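Local coordinates for hypothetical protein HP_0496 (Helicobacter pylori, PDB 2PZH), which hydrolyses the thioester bond of acyl-CoA substrates, mainly long-chain fatty acyl-CoAs and benzoyl-CoA, and may take part in phospholipid metabolism, at residues 70-75 with 82-87; 86-91 with 103-108. One frame throughout, in Å; residues are numbered along the deposited sequence.

Interaction 1: 70-75 with 82-87; sequences IRTQIK and VVLFQE
Arg71 and Gln73 form hydrogen-bonded antiparallel pairs with Glu87 and Phe85, while Thr72 and Ile74 form non-hydrogen-bonded pairs with Gln86 and Leu84, in a beta hairpin of the hot-dog fold. Each hydrogen-bonded pair has both of its N-H...O bonds, and the strand axes approach to 4.7 Å at 154°. At the corner of the first strand a further bond runs from Lys75 N to Val83 O (2.8 Å). On the face carrying Gln73 and Phe85, the two side chains run alongside each other, Gln73 CG 3.8 Å from Phe85 CB, with the amide plane turned 57° from the ring. Lys75 slants across further along the strand, its CD 4.0 Å from Phe85 CB.

The face with Thr72, Ile74, Leu84 and Gln86 turns to helix 22-36. There Thr72 CG2 rests 3.7 Å from Leu84 CD2, and Ile74 CD1 lies near Leu84 CG. The buried amide of Gln86 is gripped at both ends: Arg31 NH1 bonds to OE1, and NE2 donates to Cys27 O as well as to Thr72 OG1. Set beside its own backbone N, Thr72 OG1 receives this last bond from Gln86 NE2 at 3.0 Å, 17° out of the plane of the donating amide.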
ATOM      1  N   ILE A  70     -18.394  -6.169   1.529  1.00 12.36           N
ATOM      2  CA  ILE A  70     -18.049  -6.754   0.253  1.00 13.13           C
ATOM      3  C   ILE A  70     -18.931  -7.977   0.014  1.00 14.23           C
ATOM      4  O   ILE A  70     -18.896  -8.948   0.773  1.00 13.77           O
ATOM      5  CB  ILE A  70     -16.546  -7.136   0.166  1.00 15.61           C
ATOM      6  CG1 ILE A  70     -15.679  -5.905   0.423  1.00 16.70           C
ATOM      7  CG2 ILE A  70     -16.221  -7.591  -1.208  1.00 15.77           C
ATOM      8  CD1 ILE A  70     -15.540  -5.558   1.855  1.00 18.64           C
ATOM      9  N   ARG A  71     -19.723  -7.900  -1.044  1.00 14.20           N
ATOM     10  CA  ARG A  71     -20.619  -8.981  -1.448  1.00 15.09           C
ATOM     11  C   ARG A  71     -20.094  -9.749  -2.666  1.00 15.48           C
ATOM     12  O   ARG A  71     -19.826  -9.175  -3.724  1.00 15.09           O
ATOM     13  CB  ARG A  71     -22.012  -8.398  -1.696  1.00 15.56           C
ATOM     14  CG  ARG A  71     -22.485  -7.557  -0.539  1.00 16.96           C
ATOM     15  CD  ARG A  71     -23.864  -6.923  -0.774  1.00 18.01           C
ATOM     16  NE  ARG A  71     -24.191  -6.000   0.323  1.00 19.40           N
ATOM     17  CZ  ARG A  71     -25.186  -5.116   0.295  1.00 20.05           C
ATOM     18  NH1 ARG A  71     -25.970  -5.010  -0.774  1.00 19.99           N
ATOM     19  NH2 ARG A  71     -25.392  -4.330   1.340  1.00 20.81           N
ATOM     20  N   THR A  72     -19.945 -11.059  -2.517  1.00 15.37           N
ATOM     21  CA  THR A  72     -19.318 -11.860  -3.553  1.00 15.28           C
ATOM     22  C   THR A  72     -20.256 -12.952  -4.106  1.00 16.63           C
ATOM     23  O   THR A  72     -20.924 -13.643  -3.336  1.00 15.68           O
ATOM     24  CB  THR A  72     -18.058 -12.524  -3.007  1.00 15.80           C
ATOM     25  OG1 THR A  72     -17.172 -11.519  -2.487  1.00 16.40           O
ATOM     26  CG2 THR A  72     -17.341 -13.302  -4.094  1.00 15.57           C
ATOM     27  N   GLN A  73     -20.281 -13.105  -5.423  1.00 17.85           N
ATOM     28  CA  GLN A  73     -21.034 -14.201  -6.042  1.00 20.96           C
ATOM     29  C   GLN A  73     -20.281 -14.831  -7.228  1.00 20.18           C
ATOM     30  O   GLN A  73     -19.470 -14.183  -7.862  1.00 19.36           O
ATOM     31  CB  GLN A  73     -22.439 -13.743  -6.433  1.00 22.29           C
ATOM     32  CG  GLN A  73     -22.543 -12.878  -7.668  1.00 24.77           C
ATOM     33  CD  GLN A  73     -23.991 -12.540  -7.993  1.00 25.72           C
ATOM     34  OE1 GLN A  73     -24.875 -12.693  -7.145  1.00 28.28           O
ATOM     35  NE2 GLN A  73     -24.242 -12.098  -9.224  1.00 27.44           N
ATOM     36  N   ILE A  74     -20.535 -16.106  -7.497  1.00 20.37           N
ATOM     37  CA  ILE A  74     -19.944 -16.764  -8.651  1.00 21.34           C
ATOM     38  C   ILE A  74     -20.790 -16.455  -9.889  1.00 21.86           C
ATOM     39  O   ILE A  74     -21.965 -16.798  -9.947  1.00 21.36           O
ATOM     40  CB  ILE A  74     -19.859 -18.304  -8.464  1.00 22.01           C
ATOM     41  CG1 ILE A  74     -19.136 -18.671  -7.157  1.00 23.13           C
ATOM     42  CG2 ILE A  74     -19.189 -18.944  -9.669  1.00 22.70           C
ATOM     43  CD1 ILE A  74     -17.710 -18.172  -7.046  1.00 23.42           C
ATOM     44  N   LYS A  75     -20.195 -15.783 -10.865  1.00 22.68           N
ATOM     45  CA  LYS A  75     -20.868 -15.481 -12.108  1.00 24.60           C
ATOM     46  C   LYS A  75     -20.908 -16.772 -12.902  1.00 25.46           C
ATOM     47  O   LYS A  75     -21.971 -17.204 -13.377  1.00 25.11           O
ATOM     48  CB  LYS A  75     -20.067 -14.427 -12.886  1.00 26.52           C
ATOM     49  CG  LYS A  75     -20.865 -13.548 -13.837  1.00 29.14           C
ATOM     50  CD  LYS A  75     -21.613 -12.460 -13.055  1.00 30.47           C
ATOM     51  CE  LYS A  75     -21.609 -11.116 -13.769  1.00 31.39           C
ATOM     52  NZ  LYS A  75     -22.343 -11.187 -15.063  1.00 31.68           N
ATOM     53  N   VAL A  82     -12.801 -19.348 -13.184  1.00 18.53           N
ATOM     54  CA  VAL A  82     -13.972 -18.883 -12.468  1.00 17.84           C
ATOM     55  C   VAL A  82     -14.113 -17.380 -12.649  1.00 17.70           C
ATOM     56  O   VAL A  82     -13.113 -16.653 -12.673  1.00 17.59           O
ATOM     57  CB  VAL A  82     -13.884 -19.240 -10.969  1.00 17.43           C
ATOM     58  CG1 VAL A  82     -12.582 -18.674 -10.349  1.00 17.36           C
ATOM     59  CG2 VAL A  82     -15.145 -18.783 -10.220  1.00 17.26           C
ATOM     60  N   VAL A  83     -15.348 -16.915 -12.795  1.00 17.13           N
ATOM     61  CA  VAL A  83     -15.598 -15.493 -12.848  1.00 17.74           C
ATOM     62  C   VAL A  83     -16.435 -15.104 -11.643  1.00 17.51           C
ATOM     63  O   VAL A  83     -17.491 -15.688 -11.383  1.00 17.39           O
ATOM     64  CB  VAL A  83     -16.301 -15.069 -14.155  1.00 17.97           C
ATOM     65  CG1 VAL A  83     -16.570 -13.571 -14.157  1.00 18.06           C
ATOM     66  CG2 VAL A  83     -15.464 -15.468 -15.380  1.00 18.47           C
ATOM     67  N   LEU A  84     -15.958 -14.109 -10.906  1.00 15.52           N
ATOM     68  CA  LEU A  84     -16.646 -13.638  -9.717  1.00 17.31           C
ATOM     69  C   LEU A  84     -17.192 -12.244  -9.927  1.00 17.41           C
ATOM     70  O   LEU A  84     -16.556 -11.399 -10.573  1.00 17.68           O
ATOM     71  CB  LEU A  84     -15.699 -13.591  -8.519  1.00 17.47           C
ATOM     72  CG  LEU A  84     -15.280 -14.903  -7.864  1.00 18.81           C
ATOM     73  CD1 LEU A  84     -14.209 -15.549  -8.666  1.00 20.17           C
ATOM     74  CD2 LEU A  84     -14.776 -14.653  -6.443  1.00 19.43           C
ATOM     75  N   PHE A  85     -18.363 -11.989  -9.360  1.00 17.00           N
ATOM     76  CA  PHE A  85     -18.881 -10.646  -9.300  1.00 17.55           C
ATOM     77  C   PHE A  85     -18.773 -10.151  -7.868  1.00 16.92           C
ATOM     78  O   PHE A  85     -19.215 -10.826  -6.943  1.00 16.70           O
ATOM     79  CB  PHE A  85     -20.345 -10.598  -9.742  1.00 20.00           C
ATOM     80  CG  PHE A  85     -20.910  -9.218  -9.751  1.00 21.94           C
ATOM     81  CD1 PHE A  85     -20.279  -8.218 -10.467  1.00 23.03           C
ATOM     82  CD2 PHE A  85     -22.060  -8.911  -9.045  1.00 23.30           C
ATOM     83  CE1 PHE A  85     -20.772  -6.932 -10.480  1.00 23.13           C
ATOM     84  CE2 PHE A  85     -22.569  -7.620  -9.056  1.00 23.43           C
ATOM     85  CZ  PHE A  85     -21.922  -6.634  -9.778  1.00 23.12           C
ATOM     86  N   GLN A  86     -18.181  -8.977  -7.682  1.00 16.19           N
ATOM     87  CA  GLN A  86     -18.066  -8.426  -6.351  1.00 14.61           C
ATOM     88  C   GLN A  86     -18.532  -6.986  -6.318  1.00 15.34           C
ATOM     89  O   GLN A  86     -18.125  -6.172  -7.159  1.00 15.93           O
ATOM     90  CB  GLN A  86     -16.616  -8.541  -5.831  1.00 14.07           C
ATOM     91  CG  GLN A  86     -16.186 -10.007  -5.637  1.00 13.94           C
ATOM     92  CD  GLN A  86     -14.810 -10.140  -5.060  1.00 13.61           C
ATOM     93  OE1 GLN A  86     -13.819 -10.023  -5.777  1.00 13.79           O
ATOM     94  NE2 GLN A  86     -14.732 -10.429  -3.757  1.00 12.86           N
ATOM     95  N   GLU A  87     -19.380  -6.689  -5.339  1.00 14.18           N
ATOM     96  CA  GLU A  87     -19.885  -5.337  -5.134  1.00 15.88           C
ATOM     97  C   GLU A  87     -19.551  -4.882  -3.742  1.00 14.21           C
ATOM     98  O   GLU A  87     -19.601  -5.663  -2.785  1.00 14.46           O
ATOM     99  CB  GLU A  87     -21.409  -5.291  -5.302  1.00 17.02           C
ATOM    100  CG  GLU A  87     -21.871  -5.394  -6.737  1.00 19.37           C
ATOM    101  CD  GLU A  87     -23.383  -5.198  -6.870  1.00 20.49           C
ATOM    102  OE1 GLU A  87     -23.835  -4.794  -7.959  1.00 23.27           O
ATOM    103  OE2 GLU A  87     -24.116  -5.453  -5.895  1.00 22.08           O
TER

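Interaction 2: 86-91 with 103-108; sequences QEIYCI and KVFASE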
ATOM      1  N   GLN A  86     -18.181  -8.977  -7.682  1.00 16.19           N
ATOM      2  CA  GLN A  86     -18.066  -8.426  -6.351  1.00 14.61           C
ATOM      3  C   GLN A  86     -18.532  -6.986  -6.318  1.00 15.34           C
ATOM      4  O   GLN A  86     -18.125  -6.172  -7.159  1.00 15.93           O
ATOM      5  CB  GLN A  86     -16.616  -8.541  -5.831  1.00 14.07           C
ATOM      6  CG  GLN A  86     -16.186 -10.007  -5.637  1.00 13.94           C
ATOM      7  CD  GLN A  86     -14.810 -10.140  -5.060  1.00 13.61           C
ATOM      8  OE1 GLN A  86     -13.819 -10.023  -5.777  1.00 13.79           O
ATOM      9  NE2 GLN A  86     -14.732 -10.429  -3.757  1.00 12.86           N
ATOM     10  N   GLU A  87     -19.380  -6.689  -5.339  1.00 14.18           N
ATOM     11  CA  GLU A  87     -19.885  -5.337  -5.134  1.00 15.88           C
ATOM     12  C   GLU A  87     -19.551  -4.882  -3.742  1.00 14.21           C
ATOM     13  O   GLU A  87     -19.601  -5.663  -2.785  1.00 14.46           O
ATOM     14  CB  GLU A  87     -21.409  -5.291  -5.302  1.00 17.02           C
ATOM     15  CG  GLU A  87     -21.871  -5.394  -6.737  1.00 19.37           C
ATOM     16  CD  GLU A  87     -23.383  -5.198  -6.870  1.00 20.49           C
ATOM     17  OE1 GLU A  87     -23.835  -4.794  -7.959  1.00 23.27           O
ATOM     18  OE2 GLU A  87     -24.116  -5.453  -5.895  1.00 22.08           O
ATOM     19  N   ILE A  88     -19.251  -3.597  -3.610  1.00 12.70           N
ATOM     20  CA  ILE A  88     -18.954  -3.034  -2.309  1.00 11.55           C
ATOM     21  C   ILE A  88     -19.997  -1.979  -1.993  1.00 11.63           C
ATOM     22  O   ILE A  88     -20.234  -1.069  -2.790  1.00 11.50           O
ATOM     23  CB  ILE A  88     -17.522  -2.404  -2.279  1.00 11.18           C
ATOM     24  CG1 ILE A  88     -16.478  -3.467  -2.666  1.00 11.98           C
ATOM     25  CG2 ILE A  88     -17.232  -1.712  -0.936  1.00 10.13           C
ATOM     26  CD1 ILE A  88     -15.033  -2.965  -2.664  1.00 13.34           C
ATOM     27  N   TYR A  89     -20.605  -2.106  -0.821  1.00 12.60           N
ATOM     28  CA  TYR A  89     -21.554  -1.128  -0.327  1.00 13.71           C
ATOM     29  C   TYR A  89     -21.060  -0.519   0.968  1.00 13.29           C
ATOM     30  O   TYR A  89     -20.546  -1.239   1.844  1.00 13.59           O
ATOM     31  CB  TYR A  89     -22.898  -1.791  -0.040  1.00 17.44           C
ATOM     32  CG  TYR A  89     -23.784  -1.953  -1.254  1.00 18.39           C
ATOM     33  CD1 TYR A  89     -23.524  -2.915  -2.224  1.00 19.37           C
ATOM     34  CD2 TYR A  89     -24.898  -1.138  -1.414  1.00 18.98           C
ATOM     35  CE1 TYR A  89     -24.378  -3.046  -3.345  1.00 19.98           C
ATOM     36  CE2 TYR A  89     -25.733  -1.263  -2.495  1.00 20.11           C
ATOM     37  CZ  TYR A  89     -25.484  -2.208  -3.454  1.00 19.17           C
ATOM     38  OH  TYR A  89     -26.387  -2.261  -4.518  1.00 20.66           O
ATOM     39  N   CYS A  90     -21.262   0.783   1.129  1.00 11.93           N
ATOM     40  CA  CYS A  90     -21.038   1.389   2.431  1.00 13.42           C
ATOM     41  C   CYS A  90     -22.247   1.087   3.269  1.00 13.16           C
ATOM     42  O   CYS A  90     -23.368   1.422   2.860  1.00 13.48           O
ATOM     43  CB  CYS A  90     -20.890   2.910   2.349  1.00 12.75           C
ATOM     44  SG  CYS A  90     -20.700   3.638   3.975  1.00 14.41           S
ATOM     45  N   ILE A  91     -22.035   0.474   4.436  1.00 12.53           N
ATOM     46  CA  ILE A  91     -23.157   0.118   5.326  1.00 12.14           C
ATOM     47  C   ILE A  91     -23.183   0.861   6.653  1.00 13.28           C
ATOM     48  O   ILE A  91     -24.192   0.800   7.368  1.00 13.87           O
ATOM     49  CB  ILE A  91     -23.207  -1.415   5.614  1.00 11.14           C
ATOM     50  CG1 ILE A  91     -21.928  -1.865   6.333  1.00 11.26           C
ATOM     51  CG2 ILE A  91     -23.451  -2.198   4.320  1.00 12.06           C
ATOM     52  CD1 ILE A  91     -21.944  -3.346   6.794  1.00 12.11           C
ATOM     53  N   LYS A 103     -23.988   1.878  -2.900  1.00 14.96           N
ATOM     54  CA  LYS A 103     -22.965   1.202  -3.685  1.00 14.19           C
ATOM     55  C   LYS A 103     -21.769   2.108  -3.902  1.00 13.04           C
ATOM     56  O   LYS A 103     -21.922   3.290  -4.202  1.00 13.39           O
ATOM     57  CB  LYS A 103     -23.513   0.764  -5.039  1.00 14.92           C
ATOM     58  CG  LYS A 103     -22.601  -0.201  -5.767  1.00 16.15           C
ATOM     59  CD  LYS A 103     -23.346  -0.960  -6.852  1.00 17.60           C
ATOM     60  CE  LYS A 103     -24.064  -0.034  -7.805  1.00 18.51           C
ATOM     61  NZ  LYS A 103     -24.631  -0.842  -8.954  1.00 19.38           N
ATOM     62  N   VAL A 104     -20.584   1.525  -3.763  1.00 12.10           N
ATOM     63  CA  VAL A 104     -19.323   2.243  -3.879  1.00 11.96           C
ATOM     64  C   VAL A 104     -18.505   1.774  -5.097  1.00 12.43           C
ATOM     65  O   VAL A 104     -17.788   2.555  -5.715  1.00 11.28           O
ATOM     66  CB  VAL A 104     -18.528   2.070  -2.567  1.00 12.21           C
ATOM     67  CG1 VAL A 104     -17.074   2.539  -2.707  1.00 13.57           C
ATOM     68  CG2 VAL A 104     -19.224   2.822  -1.431  1.00 11.54           C
ATOM     69  N   PHE A 105     -18.626   0.493  -5.440  1.00 10.62           N
ATOM     70  CA  PHE A 105     -17.729  -0.147  -6.388  1.00 11.48           C
ATOM     71  C   PHE A 105     -18.337  -1.470  -6.795  1.00 12.37           C
ATOM     72  O   PHE A 105     -18.977  -2.133  -5.974  1.00 11.72           O
ATOM     73  CB  PHE A 105     -16.395  -0.396  -5.668  1.00 10.76           C
ATOM     74  CG  PHE A 105     -15.344  -1.113  -6.491  1.00 10.58           C
ATOM     75  CD1 PHE A 105     -14.508  -0.395  -7.337  1.00 11.11           C
ATOM     76  CD2 PHE A 105     -15.176  -2.497  -6.397  1.00 10.03           C
ATOM     77  CE1 PHE A 105     -13.527  -1.040  -8.103  1.00 10.23           C
ATOM     78  CE2 PHE A 105     -14.179  -3.153  -7.123  1.00 11.36           C
ATOM     79  CZ  PHE A 105     -13.353  -2.416  -7.994  1.00 11.14           C
ATOM     80  N   ALA A 106     -18.157  -1.840  -8.056  1.00 12.68           N
ATOM     81  CA  ALA A 106     -18.476  -3.198  -8.481  1.00 13.78           C
ATOM     82  C   ALA A 106     -17.361  -3.709  -9.371  1.00 15.52           C
ATOM     83  O   ALA A 106     -16.709  -2.927 -10.077  1.00 14.30           O
ATOM     84  CB  ALA A 106     -19.804  -3.244  -9.215  1.00 13.61           C
ATOM     85  N   SER A 107     -17.126  -5.013  -9.346  1.00 15.48           N
ATOM     86  CA  SER A 107     -16.170  -5.593 -10.285  1.00 17.16           C
ATOM     87  C   SER A 107     -16.619  -6.953 -10.781  1.00 17.48           C
ATOM     88  O   SER A 107     -17.417  -7.639 -10.144  1.00 18.69           O
ATOM     89  CB  SER A 107     -14.775  -5.695  -9.679  1.00 17.47           C
ATOM     90  OG  SER A 107     -14.760  -6.497  -8.512  1.00 19.56           O
ATOM     91  N   GLU A 108     -16.109  -7.324 -11.941  1.00 16.36           N
ATOM     92  CA  GLU A 108     -16.233  -8.667 -12.431  1.00 16.85           C
ATOM     93  C   GLU A 108     -14.817  -9.069 -12.713  1.00 15.57           C
ATOM     94  O   GLU A 108     -14.120  -8.382 -13.454  1.00 15.26           O
ATOM     95  CB  GLU A 108     -17.043  -8.699 -13.726  1.00 19.39           C
ATOM     96  CG  GLU A 108     -17.165 -10.089 -14.310  1.00 21.54           C
ATOM     97  CD  GLU A 108     -18.023 -10.128 -15.571  1.00 23.54           C
ATOM     98  OE1 GLU A 108     -19.109  -9.507 -15.583  1.00 24.92           O
ATOM     99  OE2 GLU A 108     -17.618 -10.814 -16.536  1.00 25.19           O
TER
HETATM  100  O   HOH W   1     -22.946  -2.672 -10.158  1.00 27.20           O
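The ring of Tyr89 lies against Lys103, whose CA sits over one face, displaced toward the rim, while the carboxylate oxygen Glu87 OE2 lies at the ring edge, in its plane. Lys103 CB completes a CH-pi contact over the face, 4.1 Å from the centroid of the Tyr89 ring and 18° off its normal. With CG anti to the backbone N (chi1 -167°), the nearly extended start of the lysine chain carries CG across the same face and CD past its rim, 4.0 Å from both Tyr89 OH and Glu87 OE1; the bend at chi3 then turns the ammonium aside. Its ammonium does not form a direct salt bridge with Glu87: NZ and OE1 are 4.2 Å apart, and one water joins them, accepting from Lys103 NZ at 2.8 Å and donating to Glu87 OE1. Beside this polar group, Glu87 CG rests on the methyl of Ala106.

On the opposite face of the sheet, Ile88 CD1 reaches Phe105 CD2 at 3.8 Å. The antiparallel ladder is interrupted here by a classic beta bulge, in which Val104 and Phe105 both face Ile88. Ile88 O takes a firm bond from Val104 N (2.8 Å) and a weak one from Phe105 N, and beyond it the register moves by one, pairing Tyr89 with Lys103.

Helix 22-36, the central helix of the hot-dog fold, packs on the Ile88 and Phe105 face through Cys27 and Tyr23, and Phe58 of strand 47-58 meets the Phe105 ring edge-to-face. Strand 67-77 flanks the other edge of strand 81-92, where Arg71 makes a cation-pi contact with Tyr89.

From the N terminus, the chain passes helix 22-36 and strand 47-58 before reaching strand 67-77. Interaction 1 closes the short turn that leads back into strand 81-92, and interaction 2 closes the longer loop between strands 81-92 and 102-114. The two loops follow one another, neither nesting nor crossing, and meet at Gln86 and Glu87, which belong to both contacts. Strand 81-92 is thus the middle of a three-stranded antiparallel meander, bonded along one edge by interaction 1 and along the other by interaction 2. Val83 CG1 packs on Glu108 CG, and Arg71 NH1 lies near Tyr89 CD1, across the boundary between the contacts. Both lay side chains against helix 22-36.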